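PDB 4K9Q: benzoylformate Decarboxylase from Polynucleobacter necessarius, which probably decarboxylates benzoylformate to benzaldehyde and carbon dioxide, using bound thiamine diphosphate and a magnesium ion as cofactors. Local coordinates for residues A[95-101]-A[156-162]; A[132-136]-A[162-168]; A[200-205]-A[226-231]; A[337-341]-A[381-385]. All coordinates share one frame; numbering follows the deposited sequence.

Interaction 1 of 4, residues A[95-101]-A[156-162]; sequences TAGQQTR and LSLPLDD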
loop_
_atom_site.group_PDB
_atom_site.type_symbol
_atom_site.label_atom_id
_atom_site.label_comp_id
_atom_site.label_asym_id
_atom_site.label_seq_id
_atom_site.Cartn_x
_atom_site.Cartn_y
_atom_site.Cartn_z
ATOM N N THR A 95 -0.684 9.574 17.124
ATOM C CA THR A 95 0.718 9.915 16.925
ATOM C C THR A 95 1.610 8.812 17.463
ATOM O O THR A 95 1.329 8.232 18.505
ATOM C CB THR A 95 1.099 11.260 17.578
ATOM O OG1 THR A 95 1.116 11.129 19.008
ATOM C CG2 THR A 95 0.103 12.334 17.180
ATOM N N ALA A 96 2.663 8.492 16.726
ATOM C CA ALA A 96 3.675 7.577 17.238
ATOM C C ALA A 96 5.051 8.184 17.030
ATOM O O ALA A 96 5.340 8.719 15.961
ATOM C CB ALA A 96 3.592 6.233 16.538
ATOM N N GLY A 97 5.905 8.101 18.044
ATOM C CA GLY A 97 7.283 8.512 17.870
ATOM C C GLY A 97 7.950 7.636 16.830
ATOM O O GLY A 97 7.532 6.502 16.576
ATOM N N GLN A 98 8.989 8.179 16.221
ATOM C CA GLN A 98 9.782 7.505 15.210
ATOM C C GLN A 98 11.246 7.692 15.602
ATOM O O GLN A 98 11.577 8.634 16.345
ATOM C CB GLN A 98 9.502 8.149 13.848
ATOM C CG GLN A 98 10.411 7.719 12.679
ATOM C CD GLN A 98 10.268 6.238 12.330
ATOM O OE1 GLN A 98 10.713 5.373 13.089
ATOM N NE2 GLN A 98 9.652 5.943 11.178
ATOM N N GLN A 99 12.117 6.798 15.135
ATOM C CA GLN A 99 13.551 6.932 15.394
ATOM C C GLN A 99 14.061 8.271 14.871
ATOM O O GLN A 99 13.459 8.875 13.986
ATOM C CB GLN A 99 14.341 5.763 14.792
ATOM C CG GLN A 99 14.673 4.660 15.807
ATOM C CD GLN A 99 15.775 5.074 16.791
ATOM O OE1 GLN A 99 16.089 6.262 16.946
ATOM N NE2 GLN A 99 16.365 4.090 17.463
ATOM N N THR A 100 15.174 8.730 15.431
ATOM C CA THR A 100 15.738 10.011 15.050
ATOM C C THR A 100 16.150 10.058 13.571
ATOM O O THR A 100 16.693 9.085 13.031
ATOM C CB THR A 100 16.947 10.364 15.937
ATOM O OG1 THR A 100 17.617 11.491 15.375
ATOM C CG2 THR A 100 17.915 9.192 16.008
ATOM N N ARG A 101 15.909 11.197 12.920
ATOM C CA ARG A 101 16.342 11.370 11.530
ATOM C C ARG A 101 17.853 11.156 11.393
ATOM O O ARG A 101 18.346 10.897 10.295
ATOM C CB ARG A 101 15.975 12.761 10.980
ATOM C CG ARG A 101 14.485 13.010 10.836
ATOM C CD ARG A 101 14.186 14.359 10.131
ATOM N NE ARG A 101 12.820 14.771 10.445
ATOM C CZ ARG A 101 11.774 14.609 9.639
ATOM N NH1 ARG A 101 10.570 14.994 10.047
ATOM N NH2 ARG A 101 11.929 14.062 8.432
ATOM N N LEU A 156 0.107 10.285 12.445
ATOM C CA LEU A 156 1.376 10.988 12.221
ATOM C C LEU A 156 2.530 10.223 12.863
ATOM O O LEU A 156 2.449 9.841 14.037
ATOM C CB LEU A 156 1.337 12.391 12.837
ATOM C CG LEU A 156 0.320 13.389 12.281
ATOM C CD1 LEU A 156 0.385 14.683 13.080
ATOM C CD2 LEU A 156 0.594 13.641 10.807
ATOM N N SER A 157 3.592 10.018 12.093
ATOM C CA SER A 157 4.833 9.429 12.560
ATOM C C SER A 157 5.827 10.566 12.750
ATOM O O SER A 157 6.127 11.295 11.801
ATOM C CB SER A 157 5.346 8.440 11.509
ATOM O OG SER A 157 6.622 7.943 11.857
ATOM N N LEU A 158 6.348 10.708 13.966
ATOM C CA LEU A 158 7.079 11.908 14.366
ATOM C C LEU A 158 8.491 11.596 14.887
ATOM O O LEU A 158 8.665 11.174 16.025
ATOM C CB LEU A 158 6.249 12.668 15.415
ATOM C CG LEU A 158 4.857 13.068 14.879
ATOM C CD1 LEU A 158 3.891 13.372 15.977
ATOM C CD2 LEU A 158 4.955 14.232 13.906
ATOM N N PRO A 159 9.508 11.787 14.040
ATOM C CA PRO A 159 10.894 11.527 14.468
ATOM C C PRO A 159 11.274 12.290 15.746
ATOM O O PRO A 159 10.986 13.475 15.861
ATOM C CB PRO A 159 11.718 12.014 13.272
ATOM C CG PRO A 159 10.811 11.782 12.096
ATOM C CD PRO A 159 9.422 12.106 12.601
ATOM N N LEU A 160 11.944 11.618 16.676
ATOM C CA LEU A 160 12.105 12.143 18.035
ATOM C C LEU A 160 12.941 13.413 18.100
ATOM O O LEU A 160 12.804 14.208 19.031
ATOM C CB LEU A 160 12.710 11.070 18.950
ATOM C CG LEU A 160 14.161 10.685 18.654
ATOM C CD1 LEU A 160 15.095 11.520 19.523
ATOM C CD2 LEU A 160 14.368 9.201 18.919
ATOM N N ASP A 161 13.810 13.584 17.116
ATOM C CA ASP A 161 14.723 14.724 17.098
ATOM C C ASP A 161 14.085 16.023 16.610
ATOM O O ASP A 161 14.699 17.086 16.720
ATOM C CB ASP A 161 15.992 14.404 16.285
ATOM C CG ASP A 161 15.700 13.977 14.840
ATOM O OD1 ASP A 161 14.714 13.248 14.584
ATOM O OD2 ASP A 161 16.496 14.360 13.948
ATOM N N ASP A 162 12.863 15.953 16.078
ATOM C CA ASP A 162 12.233 17.150 15.522
ATOM C C ASP A 162 11.859 18.164 16.608
ATOM O O ASP A 162 11.913 19.377 16.377
ATOM C CB ASP A 162 10.960 16.799 14.744
ATOM C CG ASP A 162 11.234 16.103 13.412
ATOM O OD1 ASP A 162 12.407 15.927 13.021
ATOM O OD2 ASP A 162 10.241 15.742 12.751
HETATM O O HOH W 1 6.090 6.109 13.954
#
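Arg-101 lays its guanidinium over the ring of Pro-159, whose CG stands 3.8 Å from Arg-101 NH1 against one face, offset toward the rim. In its plane the group holds the carboxylate of Asp-162 side-on: NE donates to OD1, and NH1 lies 2.8 Å from Asp-162 OD2. Each oxygen uses its syn lone pair, and the two planes are 11° apart. NH1 also reaches Pro-129 O and NH2 reaches Ala-130 O of a neighbouring subunit, which fixes the rotation of this buried group. The backbone N of Arg-101 bonds Asp-161 OD1 at 2.9 Å, from above the carboxylate plane; with CG of Asp-161 between its backbone N and carbonyl carbon (chi1 57°), the carboxylate lies across Thr-100. These loops leave adjacent parallel strands, 93-98 and 154-159, of the six-stranded sheet in the N-terminal thiamine diphosphate-binding domain. Backbone bonds join them, from Ala-96 N to Leu-156 O (3.0 Å) through Gln-98 N on Leu-158 O to a weak bond from Leu-160 N to Gln-98 O. Thr-95 CB meets Leu-158 CD1 at 3.8 Å, and Phe-139 of helix 135-147 packs on both residues. On the face bearing Ser-157 and Gln-98, CB of Gln-98 lies 3.5 Å from Ser-157 OG, and Glu-128 hydrogen-bonds both polar ends. A water donates to Ser-157 OG and Gly-97 O. Leu-160 CD2 lies 3.6 Å from Thr-100 N.

Interaction 2 of 4, residues A[132-136]-A[162-168]; sequences PEDVP and DWEKLIP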
loop_
_atom_site.group_PDB
_atom_site.type_symbol
_atom_site.label_atom_id
_atom_site.label_comp_id
_atom_site.label_asym_id
_atom_site.label_seq_id
_atom_site.Cartn_x
_atom_site.Cartn_y
_atom_site.Cartn_z
ATOM N N PRO A 132 11.337 18.951 10.255
ATOM C CA PRO A 132 10.815 19.443 11.538
ATOM C C PRO A 132 9.908 20.667 11.373
ATOM O O PRO A 132 8.900 20.786 12.070
ATOM C CB PRO A 132 12.079 19.841 12.306
ATOM C CG PRO A 132 13.191 19.075 11.666
ATOM C CD PRO A 132 12.805 18.830 10.241
ATOM N N GLU A 133 10.268 21.558 10.454
ATOM C CA GLU A 133 9.485 22.762 10.189
ATOM C C GLU A 133 8.015 22.469 9.872
ATOM O O GLU A 133 7.139 23.304 10.125
ATOM C CB GLU A 133 10.106 23.563 9.040
ATOM C CG GLU A 133 11.395 24.303 9.394
ATOM C CD GLU A 133 12.649 23.433 9.336
ATOM O OE1 GLU A 133 12.548 22.205 9.117
ATOM O OE2 GLU A 133 13.755 23.988 9.513
ATOM N N ASP A 134 7.745 21.288 9.316
ATOM C CA ASP A 134 6.397 20.932 8.894
ATOM C C ASP A 134 5.544 20.289 9.978
ATOM O O ASP A 134 4.361 20.011 9.746
ATOM C CB ASP A 134 6.453 19.980 7.701
ATOM C CG ASP A 134 7.121 20.609 6.487
ATOM O OD1 ASP A 134 6.947 21.828 6.264
ATOM O OD2 ASP A 134 7.825 19.881 5.763
ATOM N N VAL A 135 6.119 20.049 11.158
ATOM C CA VAL A 135 5.378 19.313 12.185
ATOM C C VAL A 135 4.090 20.022 12.647
ATOM O O VAL A 135 3.024 19.398 12.681
ATOM C CB VAL A 135 6.284 18.870 13.374
ATOM C CG1 VAL A 135 5.435 18.320 14.533
ATOM C CG2 VAL A 135 7.320 17.849 12.897
ATOM N N PRO A 136 4.175 21.317 13.005
ATOM C CA PRO A 136 2.943 22.010 13.400
ATOM C C PRO A 136 1.896 21.981 12.293
ATOM O O PRO A 136 0.734 21.668 12.567
ATOM C CB PRO A 136 3.409 23.444 13.678
ATOM C CG PRO A 136 4.874 23.305 14.011
ATOM C CD PRO A 136 5.366 22.179 13.144
ATOM N N ASP A 162 12.863 15.953 16.078
ATOM C CA ASP A 162 12.233 17.150 15.522
ATOM C C ASP A 162 11.859 18.164 16.608
ATOM O O ASP A 162 11.913 19.377 16.377
ATOM C CB ASP A 162 10.960 16.799 14.744
ATOM C CG ASP A 162 11.234 16.103 13.412
ATOM O OD1 ASP A 162 12.407 15.927 13.021
ATOM O OD2 ASP A 162 10.241 15.742 12.751
ATOM N N TRP A 163 11.471 17.662 17.778
ATOM C CA TRP A 163 10.796 18.472 18.784
ATOM C C TRP A 163 11.605 19.642 19.322
ATOM O O TRP A 163 11.038 20.690 19.628
ATOM C CB TRP A 163 10.297 17.590 19.938
ATOM C CG TRP A 163 9.283 16.610 19.466
ATOM C CD1 TRP A 163 9.443 15.258 19.317
ATOM C CD2 TRP A 163 7.951 16.907 19.035
ATOM N NE1 TRP A 163 8.282 14.699 18.831
ATOM C CE2 TRP A 163 7.353 15.689 18.650
ATOM C CE3 TRP A 163 7.204 18.088 18.936
ATOM C CZ2 TRP A 163 6.043 15.621 18.178
ATOM C CZ3 TRP A 163 5.905 18.013 18.478
ATOM C CH2 TRP A 163 5.338 16.789 18.102
ATOM N N GLU A 164 12.916 19.456 19.438
ATOM C CA GLU A 164 13.797 20.478 20.007
ATOM C C GLU A 164 14.318 21.466 18.967
ATOM O O GLU A 164 15.053 22.397 19.308
ATOM C CB GLU A 164 14.999 19.816 20.683
ATOM C CG GLU A 164 15.906 19.078 19.703
ATOM C CD GLU A 164 17.126 18.462 20.369
ATOM O OE1 GLU A 164 17.898 17.781 19.664
ATOM O OE2 GLU A 164 17.317 18.655 21.589
ATOM N N LYS A 165 13.977 21.257 17.701
ATOM C CA LYS A 165 14.475 22.149 16.645
ATOM C C LYS A 165 13.832 23.535 16.745
ATOM O O LYS A 165 12.619 23.660 16.932
ATOM C CB LYS A 165 14.218 21.558 15.253
ATOM C CG LYS A 165 14.880 20.196 14.982
ATOM C CD LYS A 165 16.403 20.298 14.991
ATOM C CE LYS A 165 17.053 19.024 14.471
ATOM N NZ LYS A 165 17.091 17.989 15.522
ATOM N N LEU A 166 14.650 24.578 16.636
ATOM C CA LEU A 166 14.137 25.939 16.519
ATOM C C LEU A 166 13.707 26.191 15.089
ATOM O O LEU A 166 14.479 25.965 14.156
ATOM C CB LEU A 166 15.215 26.948 16.893
ATOM C CG LEU A 166 15.487 27.132 18.382
ATOM C CD1 LEU A 166 16.614 28.138 18.562
ATOM C CD2 LEU A 166 14.226 27.597 19.092
ATOM N N ILE A 167 12.480 26.664 14.916
ATOM C CA ILE A 167 11.928 26.894 13.586
ATOM C C ILE A 167 11.225 28.247 13.545
ATOM O O ILE A 167 10.845 28.787 14.586
ATOM C CB ILE A 167 10.927 25.782 13.182
ATOM C CG1 ILE A 167 9.718 25.765 14.122
ATOM C CG2 ILE A 167 11.612 24.413 13.157
ATOM C CD1 ILE A 167 8.515 24.996 13.566
ATOM N N PRO A 168 11.053 28.805 12.337
ATOM C CA PRO A 168 10.335 30.075 12.200
ATOM C C PRO A 168 8.932 29.987 12.782
ATOM O O PRO A 168 8.247 28.971 12.629
ATOM C CB PRO A 168 10.268 30.274 10.683
ATOM C CG PRO A 168 11.444 29.524 10.158
ATOM C CD PRO A 168 11.555 28.312 11.043
#
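Pro-132 sets its ring against two residues of the 162-168 segment at once. Its CG lies 3.5 Å from Asp-162 OD1, the ring and the carboxylate side chain crossing at about a right angle, and 3.9 Å from the aliphatic CG of Lys-165. Val-135 spreads its two methyls between neighbours: with CG1 anti to the backbone N (chi1 170°), that branch meets Trp-163 CH2 at 3.9 Å, while CG2 stands 3.6 Å from Asp-162 OD2. On the other flank Ile-167 and Glu-133 slide past each other in opposite directions, with Glu-133 CG 3.8 Å from Ile-167 CG2, and Ile-167 CD1 reaches Pro-136 CG tip to tip at 4.0 Å. No hydrogen bond joins the two segments; the carboxylate of Asp-162 meets carbon atoms here, its oxygens being paired with Arg-101. Shortened to an alanine, Asp-162 would probably leave the Arg-101 guanidinium without its carboxylate mate and loosen the contact with Pro-132 and Val-135. Local turns hold these groups in position: Asp-162 to Lys-165 form a type I turn, and Val-135 N bonds Pro-132 O just where helix 135-147 begins. Farther out, Val-4 and Ile-7 of helix 4-15 pack on Ile-167, strand 166-167 pairs antiparallel with strand 2-3, and the Trp-163 ring meets Phe-31. Helix 135-147, whose start rests on the chain just past strand 154-159, is the connection of a beta-alpha-beta crossover between that strand and the adjacent parallel strand 126-127 of the N-terminal domain.

Interaction 3 of 4, residues A[200-205]-A[226-231]; sequences PLLIYG and APVWAA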
loop_
_atom_site.group_PDB
_atom_site.type_symbol
_atom_site.label_atom_id
_atom_site.label_comp_id
_atom_site.label_asym_id
_atom_site.label_seq_id
_atom_site.Cartn_x
_atom_site.Cartn_y
_atom_site.Cartn_z
ATOM N N PRO A 200 -44.723 3.672 4.658
ATOM C CA PRO A 200 -43.264 3.756 4.797
ATOM C C PRO A 200 -42.781 3.186 6.128
ATOM O O PRO A 200 -43.520 3.187 7.117
ATOM C CB PRO A 200 -42.997 5.264 4.745
ATOM C CG PRO A 200 -44.268 5.884 5.223
ATOM C CD PRO A 200 -45.357 5.001 4.689
ATOM N N LEU A 201 -41.551 2.683 6.139
ATOM C CA LEU A 201 -40.932 2.192 7.366
ATOM C C LEU A 201 -39.569 2.852 7.512
ATOM O O LEU A 201 -38.824 2.975 6.542
ATOM C CB LEU A 201 -40.811 0.661 7.328
ATOM C CG LEU A 201 -40.050 -0.056 8.455
ATOM C CD1 LEU A 201 -40.667 -1.426 8.767
ATOM C CD2 LEU A 201 -38.577 -0.198 8.076
ATOM N N LEU A 202 -39.256 3.302 8.722
ATOM C CA LEU A 202 -38.004 4.007 8.970
ATOM C C LEU A 202 -36.991 3.106 9.660
ATOM O O LEU A 202 -37.331 2.385 10.595
ATOM C CB LEU A 202 -38.260 5.252 9.819
ATOM C CG LEU A 202 -39.068 6.380 9.187
ATOM C CD1 LEU A 202 -39.424 7.417 10.228
ATOM C CD2 LEU A 202 -38.263 7.010 8.078
ATOM N N ILE A 203 -35.748 3.147 9.184
ATOM C CA ILE A 203 -34.643 2.458 9.843
ATOM C C ILE A 203 -33.598 3.513 10.174
ATOM O O ILE A 203 -33.081 4.179 9.279
ATOM C CB ILE A 203 -34.027 1.371 8.951
ATOM C CG1 ILE A 203 -35.086 0.321 8.594
ATOM C CG2 ILE A 203 -32.813 0.719 9.652
ATOM C CD1 ILE A 203 -34.577 -0.744 7.647
ATOM N N TYR A 204 -33.309 3.685 11.460
ATOM C CA TYR A 204 -32.370 4.724 11.903
ATOM C C TYR A 204 -31.049 4.110 12.370
ATOM O O TYR A 204 -31.041 3.096 13.073
ATOM C CB TYR A 204 -32.959 5.526 13.068
ATOM C CG TYR A 204 -33.998 6.568 12.714
ATOM C CD1 TYR A 204 -34.468 6.719 11.414
ATOM C CD2 TYR A 204 -34.509 7.408 13.697
ATOM C CE1 TYR A 204 -35.425 7.689 11.104
ATOM C CE2 TYR A 204 -35.459 8.374 13.398
ATOM C CZ TYR A 204 -35.912 8.510 12.105
ATOM O OH TYR A 204 -36.851 9.476 11.830
ATOM N N GLY A 205 -29.943 4.730 11.980
ATOM C CA GLY A 205 -28.628 4.309 12.423
ATOM C C GLY A 205 -27.906 5.387 13.203
ATOM O O GLY A 205 -28.424 6.491 13.425
ATOM N N ALA A 226 -44.735 6.617 11.156
ATOM C CA ALA A 226 -44.222 5.351 10.641
ATOM C C ALA A 226 -43.482 4.580 11.731
ATOM O O ALA A 226 -42.919 5.181 12.641
ATOM C CB ALA A 226 -43.306 5.600 9.458
ATOM N N PRO A 227 -43.488 3.242 11.639
ATOM C CA PRO A 227 -42.689 2.448 12.574
ATOM C C PRO A 227 -41.203 2.749 12.394
ATOM O O PRO A 227 -40.740 2.946 11.266
ATOM C CB PRO A 227 -42.992 1.005 12.156
ATOM C CG PRO A 227 -43.387 1.103 10.726
ATOM C CD PRO A 227 -44.129 2.405 10.609
ATOM N N VAL A 228 -40.472 2.776 13.501
ATOM C CA VAL A 228 -39.037 3.012 13.469
ATOM C C VAL A 228 -38.307 1.788 14.010
ATOM O O VAL A 228 -38.646 1.270 15.066
ATOM C CB VAL A 228 -38.664 4.240 14.317
ATOM C CG1 VAL A 228 -37.160 4.385 14.400
ATOM C CG2 VAL A 228 -39.303 5.505 13.723
ATOM N N TRP A 229 -37.314 1.319 13.263
ATOM C CA TRP A 229 -36.439 0.253 13.737
ATOM C C TRP A 229 -35.028 0.790 13.828
ATOM O O TRP A 229 -34.636 1.632 13.027
ATOM C CB TRP A 229 -36.409 -0.896 12.739
ATOM C CG TRP A 229 -37.674 -1.690 12.664
ATOM C CD1 TRP A 229 -38.798 -1.376 11.960
ATOM C CD2 TRP A 229 -37.929 -2.946 13.297
ATOM N NE1 TRP A 229 -39.746 -2.361 12.124
ATOM C CE2 TRP A 229 -39.233 -3.339 12.933
ATOM C CE3 TRP A 229 -37.177 -3.785 14.131
ATOM C CZ2 TRP A 229 -39.808 -4.526 13.385
ATOM C CZ3 TRP A 229 -37.751 -4.968 14.576
ATOM C CH2 TRP A 229 -39.050 -5.324 14.203
ATOM N N ALA A 230 -34.247 0.278 14.770
ATOM C CA ALA A 230 -32.822 0.573 14.783
ATOM C C ALA A 230 -32.128 -0.342 13.774
ATOM O O ALA A 230 -32.436 -1.539 13.685
ATOM C CB ALA A 230 -32.238 0.383 16.188
ATOM N N ALA A 231 -31.207 0.219 12.997
ATOM C CA ALA A 231 -30.410 -0.582 12.072
ATOM C C ALA A 231 -29.687 -1.706 12.825
ATOM O O ALA A 231 -29.418 -1.571 14.019
ATOM C CB ALA A 231 -29.411 0.303 11.346
#
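The methyls of Val-228 pack on two side chains of the neighbouring strand. CG1 sits over one face of the Tyr-204 ring, offset toward the rim and 4.1 Å from Tyr-204 CD2, and CG2 lies 4.0 Å from Leu-202 CD1; both approaches follow from a chi1 of 174°, which points CG1 directly away from the backbone N. Strands 201-204 and 228-230 are the first two of the parallel, Rossmann-like sheet of the central domain, joined by a beta-alpha-beta crossover through helix 214-224, whose Phe-220 and Ala-221 cover this side. The reverse side carries Leu-201, Ile-203 and Trp-229. There Leu-201 CD1 approaches Trp-229 NE1 at 3.6 Å and also touches Pro-227 CG, its side chain lying obliquely to the indole. Replacing Leu-201 with an alanine would probably open a gap between Pro-227 and Trp-229 and let the indole shift. Nearer the end of the strands, Ile-203 CG2 rests on Ala-231 CB at 3.8 Å, and Leu-250 packs on both Ile-203 and Trp-229. Ala-226 CB comes up to Pro-200 O at the opposite end. Toward the polar edge, Tyr-204 OH is hydrogen-bonded to Gly-217 O of helix 214-224, and the backbones pair directly. Leu-202 N donates to Pro-227 O, Trp-229 N to Leu-202 O and Tyr-204 N to Trp-229 O, all nearly straight. The last rung runs from Ala-231 N to Tyr-204 O at 2.9 Å, with the donor 36° above the carbonyl plane.

Interaction 4 of 4, residues A[337-341]-A[381-385]; sequences RSPMT and QDVFR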
loop_
_atom_site.group_PDB
_atom_site.type_symbol
_atom_site.label_atom_id
_atom_site.label_comp_id
_atom_site.label_asym_id
_atom_site.label_seq_id
_atom_site.Cartn_x
_atom_site.Cartn_y
_atom_site.Cartn_z
ATOM N N ARG A 337 -44.527 -1.840 20.737
ATOM C CA ARG A 337 -43.719 -2.997 21.130
ATOM C C ARG A 337 -44.181 -3.543 22.478
ATOM O O ARG A 337 -44.684 -2.792 23.329
ATOM C CB ARG A 337 -42.207 -2.674 21.143
ATOM C CG ARG A 337 -41.705 -1.914 22.345
ATOM C CD ARG A 337 -40.196 -1.565 22.232
ATOM N NE ARG A 337 -39.286 -2.693 22.495
ATOM C CZ ARG A 337 -38.012 -2.541 22.866
ATOM N NH1 ARG A 337 -37.516 -1.320 23.005
ATOM N NH2 ARG A 337 -37.230 -3.596 23.092
ATOM N N SER A 338 -44.009 -4.849 22.659
ATOM C CA SER A 338 -44.384 -5.527 23.893
ATOM C C SER A 338 -43.608 -4.954 25.057
ATOM O O SER A 338 -42.445 -4.570 24.900
ATOM C CB SER A 338 -44.064 -7.017 23.801
ATOM O OG SER A 338 -44.667 -7.615 22.671
ATOM N N PRO A 339 -44.235 -4.900 26.242
ATOM C CA PRO A 339 -43.483 -4.527 27.440
ATOM C C PRO A 339 -42.368 -5.525 27.728
ATOM O O PRO A 339 -42.414 -6.678 27.273
ATOM C CB PRO A 339 -44.525 -4.602 28.561
ATOM C CG PRO A 339 -45.835 -4.552 27.891
ATOM C CD PRO A 339 -45.658 -5.144 26.522
ATOM N N MET A 340 -41.384 -5.073 28.497
ATOM C CA MET A 340 -40.302 -5.925 28.952
ATOM C C MET A 340 -40.891 -7.164 29.606
ATOM O O MET A 340 -41.834 -7.065 30.402
ATOM C CB MET A 340 -39.435 -5.165 29.954
ATOM C CG MET A 340 -38.253 -5.966 30.480
ATOM S SD MET A 340 -37.537 -5.196 31.932
ATOM C CE MET A 340 -38.789 -5.537 33.168
ATOM N N THR A 341 -40.356 -8.326 29.246
ATOM C CA THR A 341 -40.737 -9.578 29.903
ATOM C C THR A 341 -40.083 -9.689 31.276
ATOM O O THR A 341 -39.161 -8.934 31.592
ATOM C CB THR A 341 -40.345 -10.808 29.060
ATOM O OG1 THR A 341 -38.920 -10.865 28.920
ATOM C CG2 THR A 341 -41.000 -10.749 27.682
ATOM N N GLN A 381 -31.500 -5.415 25.078
ATOM C CA GLN A 381 -32.415 -4.596 24.300
ATOM C C GLN A 381 -33.844 -4.655 24.854
ATOM O O GLN A 381 -34.589 -3.688 24.751
ATOM C CB GLN A 381 -32.357 -5.008 22.832
ATOM C CG GLN A 381 -31.022 -4.628 22.207
ATOM C CD GLN A 381 -30.800 -5.235 20.839
ATOM O OE1 GLN A 381 -31.451 -6.205 20.460
ATOM N NE2 GLN A 381 -29.859 -4.667 20.093
ATOM N N ASP A 382 -34.215 -5.774 25.468
ATOM C CA ASP A 382 -35.550 -5.878 26.060
ATOM C C ASP A 382 -35.644 -5.077 27.353
ATOM O O ASP A 382 -36.681 -4.484 27.659
ATOM C CB ASP A 382 -35.912 -7.332 26.358
ATOM C CG ASP A 382 -37.378 -7.497 26.737
ATOM O OD1 ASP A 382 -38.236 -6.979 25.993
ATOM O OD2 ASP A 382 -37.670 -8.132 27.775
ATOM N N VAL A 383 -34.553 -5.069 28.112
ATOM C CA VAL A 383 -34.577 -4.559 29.473
ATOM C C VAL A 383 -34.202 -3.091 29.536
ATOM O O VAL A 383 -34.921 -2.279 30.114
ATOM C CB VAL A 383 -33.628 -5.372 30.388
ATOM C CG1 VAL A 383 -33.516 -4.731 31.767
ATOM C CG2 VAL A 383 -34.100 -6.832 30.502
ATOM N N PHE A 384 -33.060 -2.759 28.943
ATOM C CA PHE A 384 -32.569 -1.388 28.956
ATOM C C PHE A 384 -33.061 -0.658 27.714
ATOM O O PHE A 384 -32.383 -0.619 26.689
ATOM C CB PHE A 384 -31.033 -1.348 29.036
ATOM C CG PHE A 384 -30.483 -1.584 30.420
ATOM C CD1 PHE A 384 -30.310 -0.521 31.305
ATOM C CD2 PHE A 384 -30.148 -2.867 30.847
ATOM C CE1 PHE A 384 -29.803 -0.728 32.584
ATOM C CE2 PHE A 384 -29.638 -3.078 32.121
ATOM C CZ PHE A 384 -29.471 -2.011 32.995
ATOM N N ARG A 385 -34.253 -0.083 27.800
ATOM C CA ARG A 385 -34.796 0.658 26.670
ATOM C C ARG A 385 -34.337 2.109 26.765
ATOM O O ARG A 385 -34.879 2.897 27.532
ATOM C CB ARG A 385 -36.321 0.521 26.642
ATOM C CG ARG A 385 -36.723 -0.944 26.624
ATOM C CD ARG A 385 -38.217 -1.184 26.524
ATOM N NE ARG A 385 -38.474 -2.616 26.387
ATOM C CZ ARG A 385 -39.616 -3.141 25.952
ATOM N NH1 ARG A 385 -40.624 -2.344 25.614
ATOM N NH2 ARG A 385 -39.750 -4.461 25.843
HETATM O O HOH W 2 -34.643 -1.354 23.495
HETATM O O HOH W 3 -37.696 -6.481 23.353
HETATM O O HOH W 4 -40.806 -7.659 25.351
#
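Arg-337 and Arg-385 come from opposite directions and stack flat, guanidinium on guanidinium, with centres 3.5 Å apart and planes at 5°. Both cations are well supplied with acceptors. Arg-385 takes Ser-338 O end-on through NH1 and NH2 (2.9 Å from Arg-385 NH2), the oxygen lying in the guanidinium plane. It also holds Asp-382 side-on: NE donates to the backbone O, and NH2 makes a salt bridge of 2.9 Å to Asp-382 OD1, met from above the carboxylate plane. Arg-337 NH2 donates to Gln-381 O at 3.1 Å and to a water that in turn donates to Asp-382 OD1, while NH1 bonds Glu-241 O and a second water. Much of this lies at the C-terminal end of helix 377-383, where carbonyls no longer have a following turn to bond to; the loop 337-341 leads from the central domain toward the C-terminal thiamine diphosphate-binding domain, to which that helix belongs. Asp-382 OD1 receives a third donor, a water shared with Pro-339 O. Its other oxygen serves different partners: Thr-341 N bonds Asp-382 OD2 at 3.1 Å on the syn lone pair, and His-353 NE2 is hydrogen-bonded to the same atom. With a chi1 of -170° the Asp-382 side chain turns away from its own backbone N, which brings the carboxylate to the loop. Beside it Met-340 CG passes 3.5 Å from Asp-382 OD2, and its SD continues to Val-383 CG1 at 4.1 Å.

Interactions 1 and 3 are both buried pairings of neighbouring parallel strands, in the N-terminal and central domains, with centres about 47 Å apart; interaction 3 is almost wholly apolar beyond its ladder, whereas interaction 1 ends in loops that reach two neighbouring subunits. Interaction 2 shares Asp-162 with interaction 1 and touches it through Leu-158 and Trp-163, the partly buried, apolar continuation of the same strand exit. Interaction 4 lies at the surface, about 17 Å between centres from interaction 3 and not touching it, and relies on charges, carbonyls and water. Arginine-aspartate pairs thus occur both in a buried setting and at an exposed domain junction.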